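Local coordinates for nitroreductase-like family protein (Bacillus cereus, PDB 2I7H) that belongs to the flavin-dependent nitroreductase family and holds flavin mononucleotide in pockets built by both subunits of a dimer, at residues A40-C54 against Q108-N122. Sequence-based numbering, arbitrary orientation. Where two conformers were deposited one is given.
Sequences ATWAPNHKHREPWNC and QRDEDYAATCAFMQN. With FMN (flavin mononucleotide), chain J.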
# COMPACT_ATOMS: atom_id res chain seq x y z
N ALA A 40 -4.11 -1.42 11.72
CA ALA A 40 -3.89 -1.28 10.27
C ALA A 40 -4.94 -0.39 9.63
O ALA A 40 -4.67 0.20 8.58
CB ALA A 40 -3.83 -2.67 9.55
N THR A 41 -6.13 -0.29 10.25
CA THR A 41 -7.22 0.50 9.65
C THR A 41 -6.88 1.98 9.53
O THR A 41 -7.55 2.71 8.83
CB THR A 41 -8.62 0.30 10.34
OG1 THR A 41 -8.54 0.71 11.70
CG2 THR A 41 -9.09 -1.16 10.26
N TRP A 42 -5.81 2.42 10.17
CA TRP A 42 -5.39 3.80 10.05
C TRP A 42 -4.62 4.02 8.75
O TRP A 42 -3.75 4.84 8.67
CB TRP A 42 -4.59 4.23 11.30
CG TRP A 42 -5.49 4.35 12.45
CD1 TRP A 42 -5.78 3.38 13.35
CD2 TRP A 42 -6.31 5.49 12.79
NE1 TRP A 42 -6.72 3.85 14.26
CE2 TRP A 42 -7.06 5.13 13.93
CE3 TRP A 42 -6.46 6.76 12.24
CZ2 TRP A 42 -7.96 6.02 14.54
CZ3 TRP A 42 -7.34 7.65 12.85
CH2 TRP A 42 -8.10 7.26 13.98
N ALA A 43 -4.98 3.29 7.72
CA ALA A 43 -4.40 3.47 6.40
C ALA A 43 -5.07 4.69 5.76
O ALA A 43 -6.23 4.98 6.06
CB ALA A 43 -4.64 2.20 5.58
N PRO A 44 -4.34 5.41 4.87
CA PRO A 44 -5.03 6.47 4.13
C PRO A 44 -6.13 5.84 3.28
O PRO A 44 -5.98 4.71 2.77
CB PRO A 44 -3.94 6.98 3.18
CG PRO A 44 -3.02 5.81 3.02
CD PRO A 44 -2.95 5.27 4.43
N ASN A 45 -7.24 6.54 3.14
CA ASN A 45 -8.32 6.05 2.32
C ASN A 45 -9.18 7.19 1.90
O ASN A 45 -9.71 7.92 2.74
CB ASN A 45 -9.13 4.95 3.01
CG ASN A 45 -9.80 5.40 4.28
OD1 ASN A 45 -11.01 5.39 4.36
ND2 ASN A 45 -8.99 5.73 5.31
N HIS A 46 -9.34 7.33 0.59
CA HIS A 46 -9.95 8.52 0.06
C HIS A 46 -11.41 8.58 0.50
O HIS A 46 -12.12 7.57 0.48
CB HIS A 46 -9.77 8.64 -1.46
CG HIS A 46 -9.95 10.04 -1.97
ND1 HIS A 46 -10.92 10.39 -2.88
CD2 HIS A 46 -9.31 11.19 -1.66
CE1 HIS A 46 -10.86 11.69 -3.13
NE2 HIS A 46 -9.88 12.20 -2.40
N LYS A 47 -11.82 9.77 0.93
CA LYS A 47 -13.19 10.06 1.35
C LYS A 47 -13.68 9.19 2.52
O LYS A 47 -14.88 9.13 2.80
CB LYS A 47 -14.15 9.99 0.16
CG LYS A 47 -13.86 11.01 -0.93
CD LYS A 47 -14.17 12.43 -0.47
CE LYS A 47 -14.22 13.40 -1.65
NZ LYS A 47 -15.02 14.61 -1.32
N HIS A 48 -12.74 8.54 3.20
CA HIS A 48 -13.05 7.70 4.37
C HIS A 48 -14.05 6.58 4.00
O HIS A 48 -15.01 6.28 4.74
CB HIS A 48 -13.55 8.58 5.55
CG HIS A 48 -13.55 7.89 6.88
ND1 HIS A 48 -12.39 7.62 7.58
CD2 HIS A 48 -14.57 7.43 7.65
CE1 HIS A 48 -12.70 7.01 8.71
NE2 HIS A 48 -14.01 6.88 8.78
N ARG A 49 -13.82 5.99 2.82
CA ARG A 49 -14.66 4.88 2.34
C ARG A 49 -14.32 3.57 3.02
O ARG A 49 -15.11 2.63 2.97
CB ARG A 49 -14.59 4.71 0.81
CG ARG A 49 -15.27 5.80 0.04
CD ARG A 49 -15.46 5.41 -1.42
NE ARG A 49 -14.19 5.37 -2.16
CZ ARG A 49 -13.65 6.40 -2.81
NH1 ARG A 49 -12.50 6.24 -3.47
NH2 ARG A 49 -14.28 7.57 -2.82
N GLU A 50 -13.14 3.52 3.65
CA GLU A 50 -12.65 2.33 4.37
C GLU A 50 -12.97 1.03 3.59
O GLU A 50 -13.70 0.18 4.09
CB GLU A 50 -13.22 2.28 5.80
CG GLU A 50 -12.75 3.40 6.71
CD GLU A 50 -13.34 3.30 8.12
OE1 GLU A 50 -14.55 3.56 8.31
OE2 GLU A 50 -12.58 2.93 9.04
N PRO A 51 -12.42 0.88 2.38
CA PRO A 51 -12.90 -0.16 1.46
C PRO A 51 -12.60 -1.60 1.89
O PRO A 51 -13.15 -2.55 1.31
CB PRO A 51 -12.13 0.17 0.17
CG PRO A 51 -10.87 0.80 0.64
CD PRO A 51 -11.32 1.67 1.76
N TRP A 52 -11.74 -1.77 2.88
CA TRP A 52 -11.21 -3.10 3.19
C TRP A 52 -12.23 -3.96 3.97
O TRP A 52 -12.99 -3.44 4.78
CB TRP A 52 -9.90 -2.96 3.98
CG TRP A 52 -9.98 -1.91 5.04
CD1 TRP A 52 -10.67 -2.00 6.25
CD2 TRP A 52 -9.42 -0.58 5.00
NE1 TRP A 52 -10.54 -0.84 6.95
CE2 TRP A 52 -9.80 0.06 6.22
CE3 TRP A 52 -8.65 0.12 4.08
CZ2 TRP A 52 -9.42 1.37 6.53
CZ3 TRP A 52 -8.26 1.45 4.38
CH2 TRP A 52 -8.66 2.05 5.61
N ASN A 53 -12.21 -5.27 3.70
CA ASN A 53 -13.02 -6.26 4.43
C ASN A 53 -12.16 -7.49 4.53
O ASN A 53 -11.24 -7.64 3.75
CB ASN A 53 -14.27 -6.66 3.64
CG ASN A 53 -15.21 -5.52 3.42
OD1 ASN A 53 -16.19 -5.39 4.14
ND2 ASN A 53 -14.95 -4.71 2.42
N CYS A 54 -12.47 -8.37 5.48
CA CYS A 54 -11.63 -9.55 5.75
C CYS A 54 -12.42 -10.82 6.03
O CYS A 54 -13.53 -10.75 6.57
CB CYS A 54 -10.71 -9.28 6.94
SG CYS A 54 -9.58 -7.88 6.68
N GLN A 108 -12.35 5.69 -8.45
CA GLN A 108 -12.78 5.25 -7.12
C GLN A 108 -12.30 3.85 -6.81
O GLN A 108 -11.94 3.56 -5.68
CB GLN A 108 -14.31 5.36 -6.96
CG GLN A 108 -14.82 6.77 -6.77
CD GLN A 108 -15.11 7.50 -8.07
OE1 GLN A 108 -14.77 7.08 -9.15
NE2 GLN A 108 -15.80 8.61 -7.95
N ARG A 109 -12.31 2.97 -7.81
CA ARG A 109 -11.82 1.59 -7.60
C ARG A 109 -10.30 1.58 -7.34
O ARG A 109 -9.82 0.84 -6.50
CB ARG A 109 -12.20 0.70 -8.80
CG ARG A 109 -11.74 -0.71 -8.74
CD ARG A 109 -10.22 -0.94 -9.00
NE ARG A 109 -9.77 -0.31 -10.25
CZ ARG A 109 -10.22 -0.67 -11.44
NH1 ARG A 109 -11.10 -1.67 -11.49
NH2 ARG A 109 -9.81 -0.05 -12.55
N ASP A 110 -9.56 2.36 -8.13
CA ASP A 110 -8.12 2.48 -7.96
C ASP A 110 -7.78 3.04 -6.59
O ASP A 110 -6.91 2.52 -5.92
CB ASP A 110 -7.52 3.37 -9.07
CG ASP A 110 -7.45 2.67 -10.42
OD1 ASP A 110 -7.78 1.46 -10.52
OD2 ASP A 110 -7.12 3.36 -11.38
N GLU A 111 -8.45 4.12 -6.20
CA GLU A 111 -8.35 4.67 -4.84
C GLU A 111 -8.64 3.62 -3.76
O GLU A 111 -7.90 3.50 -2.81
CB GLU A 111 -9.30 5.87 -4.66
CG GLU A 111 -8.74 7.15 -5.20
CD GLU A 111 -9.78 8.28 -5.35
OE1 GLU A 111 -10.97 8.09 -5.11
OE2 GLU A 111 -9.39 9.37 -5.78
N ASP A 112 -9.71 2.88 -3.92
CA ASP A 112 -10.07 1.88 -2.92
C ASP A 112 -9.00 0.79 -2.82
O ASP A 112 -8.64 0.35 -1.72
CB ASP A 112 -11.45 1.31 -3.25
CG ASP A 112 -12.54 2.31 -2.96
OD1 ASP A 112 -12.26 3.35 -2.33
OD2 ASP A 112 -13.69 2.03 -3.32
N TYR A 113 -8.53 0.36 -3.97
CA TYR A 113 -7.48 -0.63 -4.07
C TYR A 113 -6.16 -0.14 -3.44
O TYR A 113 -5.52 -0.86 -2.66
CB TYR A 113 -7.32 -1.01 -5.55
CG TYR A 113 -6.39 -2.13 -5.82
CD1 TYR A 113 -6.78 -3.45 -5.62
CD2 TYR A 113 -5.10 -1.89 -6.27
CE1 TYR A 113 -5.90 -4.51 -5.86
CE2 TYR A 113 -4.22 -2.94 -6.51
CZ TYR A 113 -4.62 -4.21 -6.31
OH TYR A 113 -3.74 -5.20 -6.60
N ALA A 114 -5.78 1.10 -3.76
CA ALA A 114 -4.65 1.76 -3.10
C ALA A 114 -4.75 1.70 -1.56
O ALA A 114 -3.80 1.26 -0.88
CB ALA A 114 -4.54 3.22 -3.59
N ALA A 115 -5.90 2.13 -1.04
CA ALA A 115 -6.19 2.11 0.38
C ALA A 115 -6.14 0.70 0.94
O ALA A 115 -5.64 0.48 2.04
CB ALA A 115 -7.59 2.76 0.66
N THR A 116 -6.68 -0.26 0.19
CA THR A 116 -6.68 -1.63 0.67
C THR A 116 -5.24 -2.21 0.71
O THR A 116 -4.90 -2.89 1.65
CB THR A 116 -7.65 -2.49 -0.11
OG1 THR A 116 -8.96 -1.95 0.06
CG2 THR A 116 -7.62 -3.89 0.40
N CYS A 117 -4.40 -1.85 -0.26
CA CYS A 117 -2.98 -2.19 -0.21
C CYS A 117 -2.19 -1.51 0.91
O CYS A 117 -1.31 -2.15 1.49
CB CYS A 117 -2.32 -1.90 -1.55
SG CYS A 117 -3.02 -2.87 -2.87
N ALA A 118 -2.52 -0.25 1.23
CA ALA A 118 -1.92 0.48 2.33
C ALA A 118 -2.27 -0.19 3.68
O ALA A 118 -1.40 -0.32 4.54
CB ALA A 118 -2.36 2.05 2.31
N PHE A 119 -3.53 -0.59 3.86
CA PHE A 119 -4.01 -1.36 5.01
C PHE A 119 -3.23 -2.67 5.18
O PHE A 119 -2.80 -3.00 6.29
CB PHE A 119 -5.52 -1.59 4.86
CG PHE A 119 -6.11 -2.64 5.76
CD1 PHE A 119 -6.48 -2.34 7.07
CD2 PHE A 119 -6.41 -3.91 5.25
CE1 PHE A 119 -7.03 -3.29 7.85
CE2 PHE A 119 -6.95 -4.86 6.03
CZ PHE A 119 -7.26 -4.58 7.34
N MSE A 120 -2.99 -3.39 4.08
CA MSE A 120 -2.28 -4.67 4.14
C MSE A 120 -0.82 -4.52 4.47
O MSE A 120 -0.27 -5.32 5.24
CB MSE A 120 -2.44 -5.48 2.84
CG MSE A 120 -3.85 -6.00 2.64
SE MSE A 120 -4.18 -6.95 0.95
CE MSE A 120 -3.25 -8.58 1.34
N GLN A 121 -0.19 -3.51 3.88
CA GLN A 121 1.17 -3.18 4.19
C GLN A 121 1.33 -2.73 5.65
O GLN A 121 2.25 -3.18 6.33
CB GLN A 121 1.72 -2.12 3.23
CG GLN A 121 3.11 -1.60 3.61
CD GLN A 121 4.22 -2.63 3.54
OE1 GLN A 121 5.39 -2.30 3.77
NE2 GLN A 121 3.88 -3.87 3.25
N ASN A 122 0.42 -1.87 6.13
CA ASN A 122 0.36 -1.52 7.55
C ASN A 122 0.34 -2.77 8.40
O ASN A 122 1.10 -2.89 9.35
CB ASN A 122 -0.94 -0.78 7.87
CG ASN A 122 -0.89 0.69 7.56
OD1 ASN A 122 0.15 1.28 7.30
ND2 ASN A 122 -2.06 1.29 7.62
N1 FMN J . -6.46 13.51 -0.57
C2 FMN J . -6.80 14.63 -1.33
O2 FMN J . -6.91 15.74 -0.81
N3 FMN J . -7.04 14.50 -2.68
C4 FMN J . -6.92 13.26 -3.29
O4 FMN J . -7.04 13.17 -4.50
C4A FMN J . -6.57 12.14 -2.53
N5 FMN J . -6.47 10.91 -3.15
C5A FMN J . -6.13 9.79 -2.42
C6 FMN J . -6.04 8.59 -3.10
C7 FMN J . -5.68 7.41 -2.49
C7M FMN J . -4.92 6.53 -3.42
C8 FMN J . -5.44 7.43 -1.11
C8M FMN J . -4.81 6.24 -0.45
C9 FMN J . -5.54 8.65 -0.41
C9A FMN J . -5.87 9.86 -1.05
N10 FMN J . -6.01 11.10 -0.39
C10 FMN J . -6.32 12.25 -1.16
C1' FMN J . -6.93 11.06 0.80
C2' FMN J . -6.30 10.80 2.16
O2' FMN J . -5.21 9.88 2.05
C3' FMN J . -7.41 10.24 3.05
O3' FMN J . -8.50 11.14 3.13
C4' FMN J . -6.94 9.98 4.46
O4' FMN J . -7.32 8.68 4.85
C5' FMN J . -7.60 10.97 5.39
O5' FMN J . -7.32 10.57 6.70
P FMN J . -5.78 10.43 7.20
O1P FMN J . -4.87 9.97 6.07
O2P FMN J . -5.78 9.36 8.29
O3P FMN J . -5.33 11.82 7.70
O HOH W 1 -10.93 4.69 -0.27
O HOH W 2 -13.26 9.41 -4.63
O HOH W 3 -7.63 5.77 -1.47
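The flavin pocket of the nitroreductase fold takes one wall from this contact, where segment 40-54, mostly loop, lies along helix 108-122 and R49 reaches the acidic pair E111 and D112. R49 NE and NH1 both bond D112 OD1 side-on, NE at 2.8 Å on the syn lone pair, NH1 from above the carboxylate plane. R49 NH1 also gives a nearly straight bond to E111 OE1 (2.9 Å, 163°), on the anti lone pair. These bonds fix the rotation of the guanidinium, while Q108 CG covers one face and H46 O the other. H46 ND1 adds a weak bond to E111 OE1 (3.2 Å), and a water links R49 NH2 to that oxygen; E111 OE2 is held by S138 of the second subunit.

P51 CG rests on the helix at D112 O and T116 OG1, and A115 CB packs against P44 O at 3.3 Å. The W52 five-membered ring stacks face to face on F119, centroids 4.3 Å apart and planes at 10°. A trans first torsion (chi1 166°) turns the F119 ring against one face of the indole; C54 SG lies at the F119 edge. N122 ND2 donates to A40 O at 3.0 Å, tying the close of helix 30-40 to the long helix.

Against the flavin, N45 N donates to FMN O4' at 2.7 Å, A114 CB meets FMN C7M, and H46 sets CD2 and NE2 near FMN C4A. With strand pairing at C54 continuing into the second subunit, this is a nitroreductase-family dimer arrangement, its flavin site shared across the interface.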